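Local coordinates for phosphoglycerol transferase GacH (Streptococcus pyogenes MGAS5005, PDB 6DGM), which probably transfers glycerol phosphate to the rhamnose polysaccharide of the streptococcal cell wall, this chain being the metal-binding sulfatase-like part of a membrane protein, at residues T98-Y103 with N360-V365; M92-L97 with E115-M120. All coordinates share one frame; numbering follows the deposited sequence.

Contact 1. Residues T98-Y103 with N360-V365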
# COMPACT_ATOMS: atom_id res chain seq x y z
N THR A 98 -1.93 2.34 8.45
CA THR A 98 -1.48 2.99 9.67
C THR A 98 -0.26 3.88 9.47
O THR A 98 -0.05 4.82 10.26
CB THR A 98 -1.09 1.94 10.73
OG1 THR A 98 0.04 1.18 10.28
CG2 THR A 98 -2.26 1.00 11.04
N SER A 99 0.56 3.57 8.46
CA SER A 99 1.85 4.20 8.22
C SER A 99 2.90 3.82 9.27
O SER A 99 3.93 4.48 9.36
CB SER A 99 1.76 5.72 8.09
OG SER A 99 0.87 6.10 7.05
N LEU A 100 2.66 2.80 10.06
CA LEU A 100 3.66 2.34 11.02
C LEU A 100 4.51 1.24 10.37
O LEU A 100 3.96 0.21 9.97
CB LEU A 100 2.98 1.79 12.26
CG LEU A 100 2.13 2.81 13.04
CD1 LEU A 100 1.37 2.14 14.17
CD2 LEU A 100 2.99 3.96 13.57
N PRO A 101 5.82 1.43 10.22
CA PRO A 101 6.61 0.44 9.47
C PRO A 101 6.83 -0.87 10.22
O PRO A 101 7.18 -0.90 11.41
CB PRO A 101 7.94 1.14 9.19
CG PRO A 101 8.03 2.21 10.25
CD PRO A 101 6.63 2.62 10.57
N PHE A 102 6.69 -1.96 9.48
CA PHE A 102 6.99 -3.29 10.00
C PHE A 102 8.42 -3.38 10.49
O PHE A 102 8.70 -4.07 11.47
CB PHE A 102 6.74 -4.29 8.86
CG PHE A 102 6.56 -5.72 9.29
CD1 PHE A 102 6.55 -6.10 10.62
CD2 PHE A 102 6.37 -6.69 8.33
CE1 PHE A 102 6.36 -7.43 10.98
CE2 PHE A 102 6.18 -8.02 8.68
CZ PHE A 102 6.17 -8.38 10.00
N TYR A 103 9.34 -2.68 9.83
CA TYR A 103 10.75 -2.80 10.18
C TYR A 103 11.06 -2.26 11.58
O TYR A 103 12.16 -2.54 12.08
CB TYR A 103 11.65 -2.14 9.13
CG TYR A 103 11.47 -0.68 8.87
CD1 TYR A 103 11.79 0.28 9.84
CD2 TYR A 103 11.03 -0.22 7.63
CE1 TYR A 103 11.62 1.62 9.60
CE2 TYR A 103 10.87 1.12 7.38
CZ TYR A 103 11.17 2.04 8.37
OH TYR A 103 11.02 3.39 8.15
N ASN A 360 9.19 6.23 19.02
CA ASN A 360 8.49 6.60 20.24
C ASN A 360 6.99 6.69 20.02
O ASN A 360 6.20 6.22 20.85
CB ASN A 360 9.07 7.89 20.82
CG ASN A 360 10.27 7.63 21.71
OD1 ASN A 360 10.14 7.05 22.79
ND2 ASN A 360 11.45 8.02 21.25
N ILE A 361 6.56 7.28 18.90
CA ILE A 361 5.14 7.35 18.57
C ILE A 361 4.57 5.95 18.35
O ILE A 361 3.50 5.60 18.85
CB ILE A 361 4.93 8.24 17.33
CG1 ILE A 361 5.36 9.69 17.61
CG2 ILE A 361 3.47 8.15 16.83
CD1 ILE A 361 4.59 10.38 18.74
N GLN A 362 5.30 5.15 17.57
CA GLN A 362 4.86 3.81 17.22
C GLN A 362 4.74 2.92 18.44
O GLN A 362 3.78 2.15 18.57
CB GLN A 362 5.89 3.25 16.24
CG GLN A 362 5.60 1.88 15.66
CD GLN A 362 6.45 1.59 14.44
OE1 GLN A 362 7.25 2.43 14.00
NE2 GLN A 362 6.31 0.38 13.89
N TYR A 363 5.69 3.03 19.36
CA TYR A 363 5.59 2.30 20.61
C TYR A 363 4.41 2.81 21.43
O TYR A 363 3.60 2.02 21.94
CB TYR A 363 6.90 2.42 21.39
CG TYR A 363 6.94 1.60 22.65
CD1 TYR A 363 7.27 0.26 22.61
CD2 TYR A 363 6.64 2.17 23.88
CE1 TYR A 363 7.31 -0.49 23.76
CE2 TYR A 363 6.67 1.43 25.03
CZ TYR A 363 7.01 0.11 24.97
OH TYR A 363 7.03 -0.62 26.13
N ASP A 364 4.26 4.13 21.51
CA ASP A 364 3.23 4.70 22.37
C ASP A 364 1.84 4.19 21.99
O ASP A 364 1.01 3.94 22.87
CB ASP A 364 3.24 6.22 22.30
CG ASP A 364 2.35 6.84 23.34
OD1 ASP A 364 2.72 6.71 24.53
OD2 ASP A 364 1.29 7.42 22.99
N VAL A 365 1.57 4.07 20.69
CA VAL A 365 0.23 3.72 20.22
C VAL A 365 0.02 2.21 20.09
O VAL A 365 -1.11 1.79 19.81
CB VAL A 365 -0.08 4.39 18.87
CG1 VAL A 365 0.12 5.90 18.94
CG2 VAL A 365 0.74 3.79 17.73
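The loop that leaves helix 89-98 packs through Leu100 and Pro101 against Gln362 and Val365 of helix 349-365, the last helix of the chain. Gln362 lies with CG anti to its backbone N (chi1 -177°) and runs extended, which carries the amide out to the loop. Its NE2 donates to Pro101 O at 2.9 Å. The bond is moderately bent, 153° at the hydrogen. The acceptor lies close to the amide plane of Gln362, but NE2 sits tilted from the carbonyl plane of Pro101. The other end of the amide is held too, because OE1 accepts from Asn104 ND2. Both bonds should fix the amide's rotation. Pro101 CD also rests 3.5 Å from Gln362 OE1.

In this fold of the alkaline phosphatase superfamily, the contact joins the loop after helix 89-98 to the last helix, 349-365, away from the metal and ligand sites. The Leu100 and Gln362 side chains lie alongside each other, pointing opposite ways, with Leu100 CD2 3.9 Å from Gln362 CG. The other Leu100 branch, CD1, meets Val365 CG2 at 4.0 Å. An ST turn leads from Thr98 into Leu100: Thr98 OG1 accepts from Leu100 N at 3.1 Å, nearly straight at 168°.

Contact 2. Residues M92-L97 with E115-M120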
# COMPACT_ATOMS: atom_id res chain seq x y z
N MET A 92 1.83 -5.66 4.38
CA MET A 92 1.94 -4.44 3.59
C MET A 92 0.66 -3.61 3.73
O MET A 92 0.71 -2.38 3.90
CB MET A 92 2.25 -4.77 2.14
CG MET A 92 3.76 -4.77 1.81
SD MET A 92 4.78 -5.84 2.82
CE MET A 92 4.29 -7.45 2.22
N GLU A 93 -0.48 -4.28 3.71
CA GLU A 93 -1.77 -3.62 3.86
C GLU A 93 -1.84 -2.81 5.15
O GLU A 93 -2.20 -1.63 5.14
CB GLU A 93 -2.84 -4.71 3.85
CG GLU A 93 -4.28 -4.23 3.74
CD GLU A 93 -5.22 -5.40 3.92
OE1 GLU A 93 -4.85 -6.52 3.52
OE2 GLU A 93 -6.31 -5.22 4.52
N PHE A 94 -1.49 -3.44 6.28
CA PHE A 94 -1.47 -2.75 7.57
C PHE A 94 -0.62 -1.49 7.51
O PHE A 94 -0.99 -0.43 8.03
CB PHE A 94 -0.91 -3.70 8.64
CG PHE A 94 -0.63 -3.05 9.97
CD1 PHE A 94 0.57 -2.38 10.21
CD2 PHE A 94 -1.54 -3.15 11.01
CE1 PHE A 94 0.86 -1.80 11.45
CE2 PHE A 94 -1.27 -2.58 12.26
CZ PHE A 94 -0.08 -1.89 12.47
N GLN A 95 0.55 -1.59 6.89
CA GLN A 95 1.46 -0.46 6.83
C GLN A 95 0.89 0.67 5.98
O GLN A 95 1.06 1.86 6.33
CB GLN A 95 2.81 -0.93 6.29
CG GLN A 95 3.54 -1.88 7.23
CD GLN A 95 4.81 -2.36 6.65
OE1 GLN A 95 5.83 -1.70 6.76
NE2 GLN A 95 4.77 -3.52 5.99
N THR A 96 0.19 0.35 4.89
CA THR A 96 -0.42 1.44 4.13
C THR A 96 -1.45 2.18 4.96
O THR A 96 -1.55 3.42 4.90
CB THR A 96 -1.05 0.95 2.82
OG1 THR A 96 -2.27 0.23 3.07
CG2 THR A 96 -0.08 0.09 2.01
N LEU A 97 -2.24 1.46 5.74
CA LEU A 97 -3.33 2.11 6.45
C LEU A 97 -2.84 2.91 7.66
O LEU A 97 -3.31 4.04 7.88
CB LEU A 97 -4.35 1.08 6.91
CG LEU A 97 -5.11 0.32 5.82
CD1 LEU A 97 -6.01 -0.69 6.47
CD2 LEU A 97 -5.90 1.28 4.93
N GLU A 115 -1.20 -9.80 15.55
CA GLU A 115 -0.34 -9.64 16.71
C GLU A 115 -0.18 -8.20 17.20
O GLU A 115 0.23 -8.00 18.34
CB GLU A 115 1.06 -10.17 16.41
CG GLU A 115 1.05 -11.65 16.05
CD GLU A 115 2.40 -12.15 15.61
OE1 GLU A 115 3.39 -11.93 16.33
OE2 GLU A 115 2.47 -12.79 14.53
N VAL A 116 -0.41 -7.22 16.34
CA VAL A 116 -0.22 -5.82 16.70
C VAL A 116 -1.54 -5.04 16.66
O VAL A 116 -1.91 -4.38 17.64
CB VAL A 116 0.85 -5.14 15.82
CG1 VAL A 116 0.90 -3.62 16.11
CG2 VAL A 116 2.21 -5.74 16.06
N PHE A 117 -2.27 -5.15 15.55
CA PHE A 117 -3.53 -4.41 15.46
C PHE A 117 -4.42 -4.62 16.68
O PHE A 117 -4.93 -3.63 17.23
CB PHE A 117 -4.29 -4.72 14.17
CG PHE A 117 -5.54 -3.88 14.01
CD1 PHE A 117 -6.74 -4.30 14.57
CD2 PHE A 117 -5.49 -2.67 13.35
CE1 PHE A 117 -7.88 -3.52 14.46
CE2 PHE A 117 -6.64 -1.88 13.23
CZ PHE A 117 -7.82 -2.32 13.79
N PRO A 118 -4.66 -5.85 17.15
CA PRO A 118 -5.61 -6.02 18.28
C PRO A 118 -5.15 -5.38 19.56
O PRO A 118 -5.97 -5.15 20.46
CB PRO A 118 -5.72 -7.55 18.43
CG PRO A 118 -5.25 -8.10 17.09
CD PRO A 118 -4.22 -7.14 16.59
N LYS A 119 -3.87 -5.08 19.67
CA LYS A 119 -3.37 -4.45 20.89
C LYS A 119 -3.41 -2.93 20.84
O LYS A 119 -3.15 -2.29 21.87
CB LYS A 119 -1.95 -4.94 21.16
CG LYS A 119 -1.92 -6.42 21.54
CD LYS A 119 -0.52 -6.94 21.76
CE LYS A 119 -0.56 -8.45 21.99
NZ LYS A 119 -1.64 -8.86 22.94
N MET A 120 -3.76 -2.34 19.71
CA MET A 120 -3.78 -0.88 19.58
C MET A 120 -5.07 -0.34 20.17
O MET A 120 -6.16 -0.69 19.73
CB MET A 120 -3.65 -0.49 18.12
CG MET A 120 -2.35 -0.98 17.49
SD MET A 120 -2.15 -0.62 15.74
CE MET A 120 -1.96 1.16 15.75
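The Phe94 ring, on helix 89-98, meets Met120 SD and Phe117 CB at its edge, near the ring plane, while Val116 CG1 approaches obliquely. The sulfur makes this a Met-aromatic contact: SD lies 5.2 Å from the ring centroid of Phe94, 79° off the ring normal. The Phe117 ring is also met at its edge, by Phe94 CE2. Leu112 and Tyr113 of helix 112-115 touch Phe94 as well.

Met120 SD is 4.1 Å from both Phe94 CE2 and CZ, so it faces the bond between them. Val116 CG1 lies 4.1 Å from Phe94 CZ. Phe117 CB lies 4.2 Å from Phe94 CE2. Phe94 has CG anti to its backbone N (chi1 171°), and this sends the ring out from helix 89-98 to the turn of 3-10 helix at 117-119. All four residues are buried.

Helix 89-98 starts at Thr89, which binds manganese, and Phe94 sits about 10 Å from it, side chain to side chain. One residue before Phe94, Glu93 makes a salt bridge to Arg148 of the sn-glycerol-1-phosphate pocket, a second-shell link. Tyr113 OH and Tyr152 OH hydrogen-bond to Glu93 OE2. The backbone oxygen Glu93 O takes two donors, Leu97 N at 3.1 Å and Thr96 OG1 at 2.8 Å.

Overall arrangement
From the N terminus the chain passes 92-97, then 98-103 directly after it, then 115-120, and much later 360-365. Contact 2 closes a short loop of 17 residues that holds most of helix 112-115. Contact 1 closes a long one of 256 residues, which holds most of the central sheet. The two loops cross, because 115-120 lies inside the long loop while 92-97 precedes it. Their centres are 9 Å apart. Gln95 OE1 accepts from Phe102 N, joining the helix of contact 2 to the loop of contact 1. Val365 O packs on Met120 CB. The two contacts together tie helix 89-98 and its following loops to helix 349-365.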